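Local structure of structural polyprotein, VP2 (Israeli acute paralysis virus, 5CDD) at residues Leu71-Gln76 with Met183-Ile188; Ile136-Phe141 with Glu152-Leu157; Arg11-Asp16 with Leu56-Lys61; Gln63-Phe68 with Ile188-Pro193. The protein probably serves as a structural component of the viral capsid, being the VP2 piece of a longer structural polyprotein. One frame throughout, in Å; residues are numbered along the deposited sequence.

Interaction 1: residues Leu71-Gln76 with Met183-Ile188; sequences LRCDVQ and MWLSNI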
loop_
_atom_site.group_PDB
_atom_site.type_symbol
_atom_site.label_atom_id
_atom_site.label_comp_id
_atom_site.label_asym_id
_atom_site.label_seq_id
_atom_site.Cartn_x
_atom_site.Cartn_y
_atom_site.Cartn_z
ATOM N N LEU C 71 -31.592 -47.492 6.570
ATOM C CA LEU C 71 -30.476 -48.274 6.061
ATOM C C LEU C 71 -29.703 -47.477 5.020
ATOM O O LEU C 71 -30.281 -46.701 4.260
ATOM C CB LEU C 71 -30.984 -49.570 5.425
ATOM C CG LEU C 71 -29.946 -50.426 4.692
ATOM C CD1 LEU C 71 -28.925 -50.971 5.679
ATOM C CD2 LEU C 71 -30.646 -51.562 3.975
ATOM N N ARG C 72 -28.390 -47.674 4.999
ATOM C CA ARG C 72 -27.514 -47.005 4.046
ATOM C C ARG C 72 -26.519 -48.080 3.626
ATOM O O ARG C 72 -25.932 -48.738 4.482
ATOM C CB ARG C 72 -26.783 -45.842 4.717
ATOM C CG ARG C 72 -26.040 -44.942 3.750
ATOM C CD ARG C 72 -25.078 -44.021 4.480
ATOM N NE ARG C 72 -24.398 -43.115 3.559
ATOM C CZ ARG C 72 -24.974 -42.066 2.977
ATOM N NH1 ARG C 72 -26.248 -41.784 3.225
ATOM N NH2 ARG C 72 -24.281 -41.301 2.143
ATOM N N CYS C 73 -26.328 -48.271 2.325
ATOM C CA CYS C 73 -25.409 -49.311 1.876
ATOM C C CYS C 73 -25.123 -49.322 0.380
ATOM O O CYS C 73 -25.804 -48.664 -0.407
ATOM C CB CYS C 73 -25.976 -50.677 2.256
ATOM S SG CYS C 73 -27.570 -51.020 1.451
ATOM N N ASP C 74 -24.101 -50.087 0.008
ATOM C CA ASP C 74 -23.722 -50.255 -1.388
ATOM C C ASP C 74 -24.139 -51.676 -1.737
ATOM O O ASP C 74 -24.037 -52.576 -0.903
ATOM C CB ASP C 74 -22.205 -50.128 -1.587
ATOM C CG ASP C 74 -21.649 -48.808 -1.087
ATOM O OD1 ASP C 74 -22.303 -47.761 -1.283
ATOM O OD2 ASP C 74 -20.541 -48.822 -0.511
ATOM N N VAL C 75 -24.612 -51.881 -2.959
ATOM C CA VAL C 75 -25.024 -53.210 -3.383
ATOM C C VAL C 75 -23.889 -53.884 -4.137
ATOM O O VAL C 75 -23.337 -53.327 -5.085
ATOM C CB VAL C 75 -26.271 -53.153 -4.284
ATOM C CG1 VAL C 75 -26.595 -54.542 -4.812
ATOM C CG2 VAL C 75 -27.449 -52.598 -3.497
ATOM N N GLN C 76 -23.542 -55.088 -3.699
ATOM C CA GLN C 76 -22.475 -55.855 -4.319
ATOM C C GLN C 76 -23.096 -56.893 -5.249
ATOM O O GLN C 76 -24.020 -57.607 -4.860
ATOM C CB GLN C 76 -21.652 -56.555 -3.242
ATOM C CG GLN C 76 -20.156 -56.482 -3.454
ATOM C CD GLN C 76 -19.626 -55.074 -3.320
ATOM O OE1 GLN C 76 -19.811 -54.424 -2.289
ATOM N NE2 GLN C 76 -18.962 -54.592 -4.361
ATOM N N MET C 183 -25.840 -61.504 -4.881
ATOM C CA MET C 183 -25.857 -60.139 -4.379
ATOM C C MET C 183 -25.780 -60.092 -2.860
ATOM O O MET C 183 -26.134 -61.055 -2.177
ATOM C CB MET C 183 -27.121 -59.412 -4.844
ATOM C CG MET C 183 -27.120 -59.020 -6.309
ATOM S SD MET C 183 -28.610 -58.106 -6.757
ATOM C CE MET C 183 -29.290 -59.153 -8.032
ATOM N N TRP C 184 -25.312 -58.962 -2.342
ATOM C CA TRP C 184 -25.190 -58.750 -0.907
ATOM C C TRP C 184 -24.883 -57.280 -0.664
ATOM O O TRP C 184 -24.665 -56.525 -1.610
ATOM C CB TRP C 184 -24.093 -59.644 -0.323
ATOM C CG TRP C 184 -22.705 -59.349 -0.800
ATOM C CD1 TRP C 184 -21.790 -58.530 -0.206
ATOM C CD2 TRP C 184 -22.055 -59.909 -1.949
ATOM N NE1 TRP C 184 -20.608 -58.551 -0.906
ATOM C CE2 TRP C 184 -20.744 -59.390 -1.981
ATOM C CE3 TRP C 184 -22.456 -60.802 -2.953
ATOM C CZ2 TRP C 184 -19.824 -59.735 -2.980
ATOM C CZ3 TRP C 184 -21.541 -61.145 -3.947
ATOM C CH2 TRP C 184 -20.240 -60.610 -3.951
ATOM N N LEU C 185 -24.865 -56.871 0.598
ATOM C CA LEU C 185 -24.619 -55.473 0.925
ATOM C C LEU C 185 -23.263 -55.219 1.573
ATOM O O LEU C 185 -22.675 -56.108 2.188
ATOM C CB LEU C 185 -25.735 -54.971 1.845
ATOM C CG LEU C 185 -27.165 -55.258 1.367
ATOM C CD1 LEU C 185 -28.161 -54.838 2.433
ATOM C CD2 LEU C 185 -27.437 -54.526 0.062
ATOM N N SER C 186 -22.770 -53.996 1.410
ATOM C CA SER C 186 -21.500 -53.574 1.991
ATOM C C SER C 186 -21.672 -52.110 2.396
ATOM O O SER C 186 -22.600 -51.448 1.929
ATOM C CB SER C 186 -20.365 -53.720 0.977
ATOM O OG SER C 186 -20.578 -52.906 -0.162
ATOM N N ASN C 187 -20.797 -51.607 3.263
ATOM C CA ASN C 187 -20.898 -50.224 3.726
ATOM C C ASN C 187 -22.224 -50.008 4.430
ATOM O O ASN C 187 -22.798 -48.920 4.379
ATOM C CB ASN C 187 -20.795 -49.257 2.550
ATOM C CG ASN C 187 -19.436 -48.626 2.447
ATOM O OD1 ASN C 187 -18.427 -49.320 2.349
ATOM N ND2 ASN C 187 -19.396 -47.298 2.474
ATOM N N ILE C 188 -22.696 -51.054 5.094
ATOM C CA ILE C 188 -23.971 -51.014 5.788
ATOM C C ILE C 188 -24.032 -50.066 6.973
ATOM O O ILE C 188 -23.115 -50.004 7.794
ATOM C CB ILE C 188 -24.371 -52.410 6.271
ATOM C CG1 ILE C 188 -24.261 -53.404 5.115
ATOM C CG2 ILE C 188 -25.792 -52.373 6.817
ATOM C CD1 ILE C 188 -24.377 -54.834 5.540
#
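Strand 71-76 and strand 183-186 run antiparallel at 151°, with Asp74 opposite Ser186 and Gln76 opposite Trp184 as hydrogen-bonded pairs. Asp74 N gives a nearly straight bond to Ser186 O at 2.8 Å, and Ser186 N returns one to Asp74 O at 3.0 Å. Gln76 N and Trp184 O lie 2.8 Å apart, and Trp184 N bonds back to Gln76 O. Val75 and Leu185 form the non-hydrogen-bonded pair between them.

Gln76 carries the polar face. Its CB lies over one face of the Trp184 indole, 3.3 Å from the centroid of the five-membered ring, in a CH-pi contact. The indole is placed there by chi1 of 65°, which sets CG between the backbone N and the carbonyl carbon. The Gln76 chain bends at chi2, and OE1 takes the hydroxyl of Ser186 (OG to OE1 2.7 Å) almost head-on. Asp74 OD2 comes beside CB of Asn187, but its OD1 is held by the backbone N of Tyr138.

The other face is apolar. Cys73 SG meets Leu185 CD2 at 3.8 Å, and Val75 CG2 touches the same methyl. Leu71 CD1 reaches Ile188 CG2 at 3.6 Å, past the corner the chain turns at Asn187.

The pair belongs to the jelly-roll sandwich of picornavirus-like capsid proteins. Strand 68-81 has strand 131-146 as another neighbour, and strand 179-186 pairs with strand 13-18. Leu51 of strand 47-51 and Val55 and Leu56 of helix 53-57 cover the apolar face.

Interaction 2: residues Ile136-Phe141 with Glu152-Leu157; sequences IPYASF and EDFVQL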
loop_
_atom_site.group_PDB
_atom_site.type_symbol
_atom_site.label_atom_id
_atom_site.label_comp_id
_atom_site.label_asym_id
_atom_site.label_seq_id
_atom_site.Cartn_x
_atom_site.Cartn_y
_atom_site.Cartn_z
ATOM N N ILE C 136 -22.256 -51.165 -6.541
ATOM C CA ILE C 136 -23.203 -50.088 -6.780
ATOM C C ILE C 136 -23.244 -49.184 -5.552
ATOM O O ILE C 136 -23.940 -49.469 -4.577
ATOM C CB ILE C 136 -24.614 -50.634 -7.055
ATOM C CG1 ILE C 136 -24.587 -51.521 -8.300
ATOM C CG2 ILE C 136 -25.589 -49.483 -7.245
ATOM C CD1 ILE C 136 -25.928 -52.131 -8.644
ATOM N N PRO C 137 -22.486 -48.076 -5.587
ATOM C CA PRO C 137 -22.436 -47.128 -4.472
ATOM C C PRO C 137 -23.826 -46.645 -4.076
ATOM O O PRO C 137 -24.717 -46.555 -4.919
ATOM C CB PRO C 137 -21.576 -45.995 -5.025
ATOM C CG PRO C 137 -20.679 -46.693 -5.992
ATOM C CD PRO C 137 -21.634 -47.618 -6.697
ATOM N N TYR C 138 -24.007 -46.347 -2.794
ATOM C CA TYR C 138 -25.285 -45.850 -2.303
ATOM C C TYR C 138 -25.723 -44.779 -3.299
ATOM O O TYR C 138 -25.112 -43.712 -3.379
ATOM C CB TYR C 138 -25.098 -45.245 -0.912
ATOM C CG TYR C 138 -26.371 -44.749 -0.280
ATOM C CD1 TYR C 138 -27.381 -45.634 0.083
ATOM C CD2 TYR C 138 -26.572 -43.387 -0.056
ATOM C CE1 TYR C 138 -28.564 -45.179 0.653
ATOM C CE2 TYR C 138 -27.753 -42.921 0.514
ATOM C CZ TYR C 138 -28.742 -43.823 0.864
ATOM O OH TYR C 138 -29.914 -43.366 1.417
ATOM N N ALA C 139 -26.773 -45.067 -4.061
ATOM C CA ALA C 139 -27.242 -44.137 -5.081
ATOM C C ALA C 139 -28.491 -43.335 -4.747
ATOM O O ALA C 139 -29.079 -42.711 -5.632
ATOM C CB ALA C 139 -27.451 -44.887 -6.392
ATOM N N SER C 140 -28.901 -43.339 -3.485
ATOM C CA SER C 140 -30.086 -42.588 -3.089
ATOM C C SER C 140 -29.713 -41.126 -2.889
ATOM O O SER C 140 -28.565 -40.811 -2.571
ATOM C CB SER C 140 -30.665 -43.151 -1.789
ATOM O OG SER C 140 -31.858 -42.475 -1.423
ATOM N N PHE C 141 -30.678 -40.232 -3.091
ATOM C CA PHE C 141 -30.433 -38.808 -2.904
ATOM C C PHE C 141 -30.825 -38.439 -1.477
ATOM O O PHE C 141 -30.630 -37.307 -1.032
ATOM C CB PHE C 141 -31.228 -37.979 -3.923
ATOM C CG PHE C 141 -32.724 -38.104 -3.797
ATOM C CD1 PHE C 141 -33.410 -37.475 -2.763
ATOM C CD2 PHE C 141 -33.450 -38.838 -4.726
ATOM C CE1 PHE C 141 -34.798 -37.575 -2.661
ATOM C CE2 PHE C 141 -34.837 -38.944 -4.633
ATOM C CZ PHE C 141 -35.512 -38.310 -3.597
ATOM N N GLU C 152 -38.722 -46.799 -1.703
ATOM C CA GLU C 152 -37.624 -45.947 -2.110
ATOM C C GLU C 152 -36.468 -46.591 -2.876
ATOM O O GLU C 152 -35.333 -46.147 -2.731
ATOM C CB GLU C 152 -37.074 -45.238 -0.868
ATOM C CG GLU C 152 -38.105 -44.408 -0.110
ATOM C CD GLU C 152 -37.556 -43.825 1.185
ATOM O OE1 GLU C 152 -38.324 -43.150 1.904
ATOM O OE2 GLU C 152 -36.362 -44.045 1.484
ATOM N N ASP C 153 -36.724 -47.614 -3.687
ATOM C CA ASP C 153 -35.616 -48.209 -4.428
ATOM C C ASP C 153 -34.973 -47.107 -5.258
ATOM O O ASP C 153 -35.638 -46.447 -6.057
ATOM C CB ASP C 153 -36.089 -49.353 -5.323
ATOM C CG ASP C 153 -36.308 -50.641 -4.552
ATOM O OD1 ASP C 153 -35.485 -50.966 -3.671
ATOM O OD2 ASP C 153 -37.299 -51.340 -4.834
ATOM N N PHE C 154 -33.675 -46.909 -5.056
ATOM C CA PHE C 154 -32.944 -45.850 -5.739
ATOM C C PHE C 154 -32.081 -46.233 -6.940
ATOM O O PHE C 154 -31.466 -45.363 -7.556
ATOM C CB PHE C 154 -32.082 -45.117 -4.714
ATOM C CG PHE C 154 -31.259 -46.032 -3.861
ATOM C CD1 PHE C 154 -30.119 -46.647 -4.368
ATOM C CD2 PHE C 154 -31.638 -46.300 -2.553
ATOM C CE1 PHE C 154 -29.364 -47.517 -3.579
ATOM C CE2 PHE C 154 -30.894 -47.166 -1.755
ATOM C CZ PHE C 154 -29.755 -47.777 -2.269
ATOM N N VAL C 155 -32.021 -47.512 -7.286
ATOM C CA VAL C 155 -31.204 -47.909 -8.426
ATOM C C VAL C 155 -31.739 -49.153 -9.125
ATOM O O VAL C 155 -32.221 -50.083 -8.479
ATOM C CB VAL C 155 -29.736 -48.148 -7.991
ATOM C CG1 VAL C 155 -29.671 -49.249 -6.949
ATOM C CG2 VAL C 155 -28.883 -48.497 -9.197
ATOM N N GLN C 156 -31.658 -49.152 -10.452
ATOM C CA GLN C 156 -32.122 -50.275 -11.258
ATOM C C GLN C 156 -30.936 -50.968 -11.913
ATOM O O GLN C 156 -30.069 -50.315 -12.491
ATOM C CB GLN C 156 -33.083 -49.791 -12.345
ATOM C CG GLN C 156 -34.303 -49.063 -11.818
ATOM C CD GLN C 156 -35.076 -49.891 -10.818
ATOM O OE1 GLN C 156 -35.486 -51.013 -11.111
ATOM N NE2 GLN C 156 -35.280 -49.342 -9.626
ATOM N N LEU C 157 -30.899 -52.293 -11.819
ATOM C CA LEU C 157 -29.820 -53.070 -12.413
ATOM C C LEU C 157 -30.335 -53.779 -13.662
ATOM O O LEU C 157 -31.422 -54.356 -13.652
ATOM C CB LEU C 157 -29.291 -54.092 -11.405
ATOM C CG LEU C 157 -28.078 -54.914 -11.842
ATOM C CD1 LEU C 157 -26.941 -53.988 -12.241
ATOM C CD2 LEU C 157 -27.653 -55.828 -10.707
#
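Tyr138 and Phe154 make an edge-to-face pair, the tyrosine edge turned toward the phenylalanine face. Their centroids are 5.2 Å apart and their planes meet at 64°. The nearest atoms are Tyr138 CE1 and Phe154 CE2, at 3.9 Å. Backbone N of Ser140 lies over the same face of Phe154, displaced toward the rim. It also sits over the centre of one face of the Tyr138 ring, and so flanks the angle where the two rings meet.

Phe154 is the main side chain of the contact. A chi1 of 50° turns its ring over the backbone of Ala139 and Ser140. Ser140 CB approaches Phe154 CD2 at 3.4 Å, and Ala139 CB meets Phe154 CD1 at 3.8 Å. No hydrogen bond crosses between the segments. The polar ends bond elsewhere: Tyr138 OH to Gln142 O, and Ser140 OG to the hydroxyl of Tyr98.

Further along, the contact is aliphatic. Ile136 CG2 touches Val155 CG2 at 4.0 Å. The longer branch of Ile136 ends in CD1, which meets Leu157 CD1 at 4.2 Å.

The contact joins the two sheets of the jelly roll in its buried interior. Ile136 bonds through its backbone to Val75 of strand 68-81, whereas strand 155-161 pairs with strands 47-51 and 90-97. Phe154 and Val155 form a classic beta bulge opposite Leu51. Leu51 and Tyr95 pack on Ile136 and Val155.

Interaction 3: residues Arg11-Asp16 with Leu56-Lys61; sequences RPVLID and LKAGGK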
loop_
_atom_site.group_PDB
_atom_site.type_symbol
_atom_site.label_atom_id
_atom_site.label_comp_id
_atom_site.label_asym_id
_atom_site.label_seq_id
_atom_site.Cartn_x
_atom_site.Cartn_y
_atom_site.Cartn_z
ATOM N N ARG C 11 -23.671 -61.361 3.533
ATOM C CA ARG C 11 -23.610 -62.732 3.042
ATOM C C ARG C 11 -24.185 -62.813 1.635
ATOM O O ARG C 11 -25.337 -62.439 1.404
ATOM C CB ARG C 11 -24.404 -63.667 3.955
ATOM C CG ARG C 11 -23.825 -63.847 5.336
ATOM C CD ARG C 11 -24.694 -64.799 6.131
ATOM N NE ARG C 11 -24.130 -65.108 7.440
ATOM C CZ ARG C 11 -24.688 -65.943 8.310
ATOM N NH1 ARG C 11 -25.828 -66.553 8.009
ATOM N NH2 ARG C 11 -24.103 -66.171 9.477
ATOM N N PRO C 12 -23.387 -63.298 0.671
ATOM C CA PRO C 12 -23.860 -63.418 -0.711
ATOM C C PRO C 12 -25.033 -64.390 -0.796
ATOM O O PRO C 12 -25.028 -65.420 -0.128
ATOM C CB PRO C 12 -22.632 -63.948 -1.450
ATOM C CG PRO C 12 -21.488 -63.388 -0.668
ATOM C CD PRO C 12 -21.949 -63.613 0.755
ATOM N N VAL C 13 -26.030 -64.064 -1.611
ATOM C CA VAL C 13 -27.194 -64.925 -1.773
ATOM C C VAL C 13 -27.549 -65.037 -3.249
ATOM O O VAL C 13 -27.487 -64.046 -3.976
ATOM C CB VAL C 13 -28.412 -64.362 -1.014
ATOM C CG1 VAL C 13 -28.120 -64.314 0.458
ATOM C CG2 VAL C 13 -28.740 -62.968 -1.497
ATOM N N LEU C 14 -27.902 -66.236 -3.701
ATOM C CA LEU C 14 -28.275 -66.418 -5.099
ATOM C C LEU C 14 -29.596 -65.692 -5.313
ATOM O O LEU C 14 -30.646 -66.141 -4.855
ATOM C CB LEU C 14 -28.435 -67.903 -5.428
ATOM C CG LEU C 14 -28.731 -68.230 -6.893
ATOM C CD1 LEU C 14 -27.558 -67.815 -7.765
ATOM C CD2 LEU C 14 -28.990 -69.715 -7.032
ATOM N N ILE C 15 -29.531 -64.554 -5.995
ATOM C CA ILE C 15 -30.716 -63.752 -6.261
ATOM C C ILE C 15 -31.477 -64.289 -7.462
ATOM O O ILE C 15 -32.703 -64.201 -7.523
ATOM C CB ILE C 15 -30.342 -62.276 -6.545
ATOM C CG1 ILE C 15 -29.652 -61.662 -5.325
ATOM C CG2 ILE C 15 -31.590 -61.480 -6.893
ATOM C CD1 ILE C 15 -30.527 -61.595 -4.093
ATOM N N ASP C 16 -30.749 -64.853 -8.418
ATOM C CA ASP C 16 -31.384 -65.369 -9.617
ATOM C C ASP C 16 -30.448 -66.311 -10.364
ATOM O O ASP C 16 -29.247 -66.350 -10.104
ATOM C CB ASP C 16 -31.770 -64.198 -10.525
ATOM C CG ASP C 16 -32.991 -64.487 -11.372
ATOM O OD1 ASP C 16 -32.979 -65.486 -12.126
ATOM O OD2 ASP C 16 -33.964 -63.707 -11.285
ATOM N N LEU C 56 -32.663 -57.210 -0.305
ATOM C CA LEU C 56 -33.168 -57.235 1.061
ATOM C C LEU C 56 -34.225 -58.335 1.193
ATOM O O LEU C 56 -34.621 -58.683 2.302
ATOM C CB LEU C 56 -33.773 -55.880 1.463
ATOM C CG LEU C 56 -32.878 -54.644 1.618
ATOM C CD1 LEU C 56 -33.758 -53.448 1.970
ATOM C CD2 LEU C 56 -31.823 -54.858 2.702
ATOM N N LYS C 57 -34.688 -58.883 0.070
ATOM C CA LYS C 57 -35.685 -59.951 0.122
ATOM C C LYS C 57 -35.101 -61.366 0.072
ATOM O O LYS C 57 -35.768 -62.319 0.462
ATOM C CB LYS C 57 -36.741 -59.789 -0.991
ATOM C CG LYS C 57 -37.917 -58.872 -0.608
ATOM C CD LYS C 57 -39.246 -59.247 -1.292
ATOM C CE LYS C 57 -39.345 -58.726 -2.714
ATOM N NZ LYS C 57 -39.512 -57.248 -2.791
ATOM N N ALA C 58 -33.866 -61.516 -0.394
ATOM C CA ALA C 58 -33.265 -62.846 -0.462
ATOM C C ALA C 58 -32.470 -63.210 0.789
ATOM O O ALA C 58 -32.184 -62.352 1.625
ATOM C CB ALA C 58 -32.375 -62.951 -1.679
ATOM N N GLY C 59 -32.129 -64.489 0.916
ATOM C CA GLY C 59 -31.354 -64.948 2.057
ATOM C C GLY C 59 -31.948 -64.615 3.407
ATOM O O GLY C 59 -31.283 -64.768 4.431
ATOM N N GLY C 60 -33.195 -64.160 3.414
ATOM C CA GLY C 60 -33.839 -63.815 4.665
ATOM C C GLY C 60 -33.182 -62.642 5.360
ATOM O O GLY C 60 -33.054 -62.633 6.578
ATOM N N LYS C 61 -32.773 -61.642 4.589
ATOM C CA LYS C 61 -32.119 -60.465 5.148
ATOM C C LYS C 61 -33.137 -59.492 5.754
ATOM O O LYS C 61 -32.881 -58.884 6.790
ATOM C CB LYS C 61 -31.314 -59.753 4.062
ATOM C CG LYS C 61 -30.250 -60.612 3.389
ATOM C CD LYS C 61 -29.394 -59.768 2.460
ATOM C CE LYS C 61 -28.402 -60.611 1.676
ATOM N NZ LYS C 61 -27.376 -61.229 2.555
#
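Val13 and Ala58 form the tight part of this contact, where the start of strand 13-18 meets the turn that follows helix 53-57. Val13 CG2 lies 3.6 Å from Ala58 CB. Ile15 comes to the same methyl from further along the strand, by the end of its CD1 branch. The other branch of Val13, CG1, rests on the backbone at Gly59, 3.7 Å from its CA.

Ala58 to Lys61 is a type I' beta turn, closed by Lys61 N to Ala58 O at 3.1 Å. Gly59 and Gly60 occupy its two corners with positive phi. The turn swings Lys61 back toward the strand. Its chain runs extended past Val13 and bends only at chi4 (-66°), which brings NZ 3.8 Å from Val13 CG1 and onto the carbonyl of Arg11.

The loose side lies at Arg11, which is exposed. Its side chain is extended from CG to NE and leads the guanidinium away from the turn. Arg11 packs instead on Asn197 of a neighbouring subunit.

The single hydrogen bond across the contact runs from Lys61 NZ to Arg11 O, 2.6 Å long, in the carbonyl plane and on a lone pair. NZ also makes weak bonds to Phe8 O and Leu9 O, near the C-terminal end of helix 2-9. A buried amine among three backbone carbonyls is probably charged. Lys61 thus ties the turn to the link between helix 2-9 and strand 13-18.

Interaction 4: residues Gln63-Phe68 with Ile188-Pro193; sequences QKLANF and ISLVIP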
loop_
_atom_site.group_PDB
_atom_site.type_symbol
_atom_site.label_atom_id
_atom_site.label_comp_id
_atom_site.label_asym_id
_atom_site.label_seq_id
_atom_site.Cartn_x
_atom_site.Cartn_y
_atom_site.Cartn_z
ATOM N N GLN C 63 -35.796 -60.015 7.374
ATOM C CA GLN C 63 -36.187 -60.394 8.726
ATOM C C GLN C 63 -35.061 -60.162 9.701
ATOM O O GLN C 63 -35.258 -60.210 10.912
ATOM C CB GLN C 63 -36.599 -61.860 8.784
ATOM C CG GLN C 63 -37.764 -62.176 7.888
ATOM C CD GLN C 63 -37.336 -62.614 6.502
ATOM O OE1 GLN C 63 -36.422 -62.046 5.902
ATOM N NE2 GLN C 63 -38.012 -63.624 5.977
ATOM N N LYS C 64 -33.878 -59.906 9.163
ATOM C CA LYS C 64 -32.718 -59.662 9.992
ATOM C C LYS C 64 -32.742 -58.233 10.515
ATOM O O LYS C 64 -32.485 -57.999 11.685
ATOM C CB LYS C 64 -31.440 -59.902 9.196
ATOM C CG LYS C 64 -30.335 -60.497 10.030
ATOM C CD LYS C 64 -30.663 -61.938 10.364
ATOM C CE LYS C 64 -29.748 -62.484 11.446
ATOM N NZ LYS C 64 -30.174 -63.825 11.933
ATOM N N LEU C 65 -33.059 -57.279 9.650
ATOM C CA LEU C 65 -33.098 -55.892 10.066
ATOM C C LEU C 65 -34.504 -55.416 10.402
ATOM O O LEU C 65 -34.843 -54.253 10.190
ATOM C CB LEU C 65 -32.470 -55.011 8.984
ATOM C CG LEU C 65 -32.810 -55.386 7.539
ATOM C CD1 LEU C 65 -34.229 -54.989 7.207
ATOM C CD2 LEU C 65 -31.857 -54.688 6.601
ATOM N N ALA C 66 -35.325 -56.323 10.915
ATOM C CA ALA C 66 -36.680 -55.972 11.308
ATOM C C ALA C 66 -36.610 -55.066 12.532
ATOM O O ALA C 66 -35.711 -55.202 13.363
ATOM C CB ALA C 66 -37.449 -57.217 11.637
ATOM N N ASN C 67 -37.563 -54.145 12.638
ATOM C CA ASN C 67 -37.616 -53.207 13.752
ATOM C C ASN C 67 -36.553 -52.122 13.638
ATOM O O ASN C 67 -36.258 -51.423 14.605
ATOM C CB ASN C 67 -37.479 -53.946 15.081
ATOM C CG ASN C 67 -38.662 -54.847 15.361
ATOM O OD1 ASN C 67 -39.796 -54.382 15.480
ATOM N ND2 ASN C 67 -38.406 -56.145 15.459
ATOM N N PHE C 68 -35.976 -51.996 12.445
ATOM C CA PHE C 68 -34.983 -50.967 12.164
ATOM C C PHE C 68 -35.623 -50.001 11.174
ATOM O O PHE C 68 -36.392 -50.416 10.309
ATOM C CB PHE C 68 -33.716 -51.578 11.576
ATOM C CG PHE C 68 -32.677 -51.908 12.604
ATOM C CD1 PHE C 68 -32.089 -50.902 13.362
ATOM C CD2 PHE C 68 -32.284 -53.224 12.816
ATOM C CE1 PHE C 68 -31.122 -51.200 14.319
ATOM C CE2 PHE C 68 -31.317 -53.533 13.771
ATOM C CZ PHE C 68 -30.735 -52.519 14.523
ATOM N N ILE C 188 -22.696 -51.054 5.094
ATOM C CA ILE C 188 -23.971 -51.014 5.788
ATOM C C ILE C 188 -24.032 -50.066 6.973
ATOM O O ILE C 188 -23.115 -50.004 7.794
ATOM C CB ILE C 188 -24.371 -52.410 6.271
ATOM C CG1 ILE C 188 -24.261 -53.404 5.115
ATOM C CG2 ILE C 188 -25.792 -52.373 6.817
ATOM C CD1 ILE C 188 -24.377 -54.834 5.540
ATOM N N SER C 189 -25.137 -49.333 7.044
ATOM C CA SER C 189 -25.397 -48.387 8.119
ATOM C C SER C 189 -26.841 -48.656 8.551
ATOM O O SER C 189 -27.779 -48.377 7.804
ATOM C CB SER C 189 -25.255 -46.955 7.610
ATOM O OG SER C 189 -25.468 -46.026 8.654
ATOM N N LEU C 190 -27.015 -49.202 9.750
ATOM C CA LEU C 190 -28.343 -49.548 10.262
ATOM C C LEU C 190 -28.664 -48.768 11.537
ATOM O O LEU C 190 -28.035 -48.991 12.566
ATOM C CB LEU C 190 -28.379 -51.053 10.534
ATOM C CG LEU C 190 -29.689 -51.830 10.491
ATOM C CD1 LEU C 190 -30.432 -51.585 9.185
ATOM C CD2 LEU C 190 -29.358 -53.306 10.632
ATOM N N VAL C 191 -29.710 -48.034 11.566
ATOM C CA VAL C 191 -30.028 -47.290 12.606
ATOM C C VAL C 191 -31.360 -46.938 12.877
ATOM O O VAL C 191 -31.956 -46.830 12.139
ATOM C CB VAL C 191 -29.416 -45.987 12.549
ATOM C CG1 VAL C 191 -28.089 -46.084 12.394
ATOM C CG2 VAL C 191 -29.671 -45.182 11.448
ATOM N N ILE C 192 -31.743 -46.744 14.115
ATOM C CA ILE C 192 -33.037 -46.361 14.701
ATOM C C ILE C 192 -34.097 -47.397 14.833
ATOM O O ILE C 192 -34.293 -47.918 13.984
ATOM C CB ILE C 192 -33.620 -45.187 14.078
ATOM C CG1 ILE C 192 -32.633 -44.186 13.861
ATOM C CG2 ILE C 192 -34.828 -44.652 14.693
ATOM C CD1 ILE C 192 -32.265 -43.535 14.976
ATOM N N PRO C 193 -34.743 -47.695 15.996
ATOM C CA PRO C 193 -35.708 -48.737 16.030
ATOM C C PRO C 193 -37.001 -48.365 15.954
ATOM O O PRO C 193 -37.280 -47.404 16.216
ATOM C CB PRO C 193 -35.577 -49.180 17.361
ATOM C CG PRO C 193 -34.389 -48.721 17.862
ATOM C CD PRO C 193 -34.620 -47.476 17.465
#
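Phe68 packs on Leu190 where the loop before strand 68-81 meets strand 188-193, at one end of the capsid-protein jelly roll. A type II beta turn from Leu65 to Phe68 leads into the strand, with only a weak Phe68 N to Leu65 O bond.

From the backbone outward, the Phe68 side chain begins with CB, which lies 4.1 Å from Leu190 CD1. Next, CG meets Leu190 CG at 3.7 Å. The ring then spreads over the leucine. CD2 and CE2 on one side are each 3.7 Å from Leu190 CD2. On the other side CD1 comes 3.8 Å from Ile192 O, and CE1 is near Leu190 CG. Leu190 CG stands over the centre of the ring face, 13° off the normal, in a CH-pi contact. Leu65 CB also touches the leucine, 3.9 Å from Leu190 CD2. Ile5 of helix 2-9 and Leu147 also pack on both Phe68 and Leu190.

Phe68 and Pro193 face each other as an antiparallel non-hydrogen-bonded pair. Beside them Pro193 CA makes a bent CA-H...O contact with Asn67 O, 3.1 Å away.

Overall arrangement
Interaction 2 is the buried contact, interactions 1 and 4 are partly buried, and interaction 3 lies at the surface. Strand 68-81 connects three of them: it pairs with strand 179-186 in interaction 1, with strand 131-146 near interaction 2, and with strand 188-193 in interaction 4. Ile188 is shared by interactions 1 and 4. Strand 13-18 brings interaction 3 to the same sheet through Met183 and Val13. The chemistry follows position. Interaction 1 combines backbone bonds between paired strands with one polar and one apolar face. Interactions 2 and 4 rest on aromatic and aliphatic packing, and interaction 3 adds one lysine-to-carbonyl bond. Interactions 2 and 3 do not touch; their centres are about 17 Å apart.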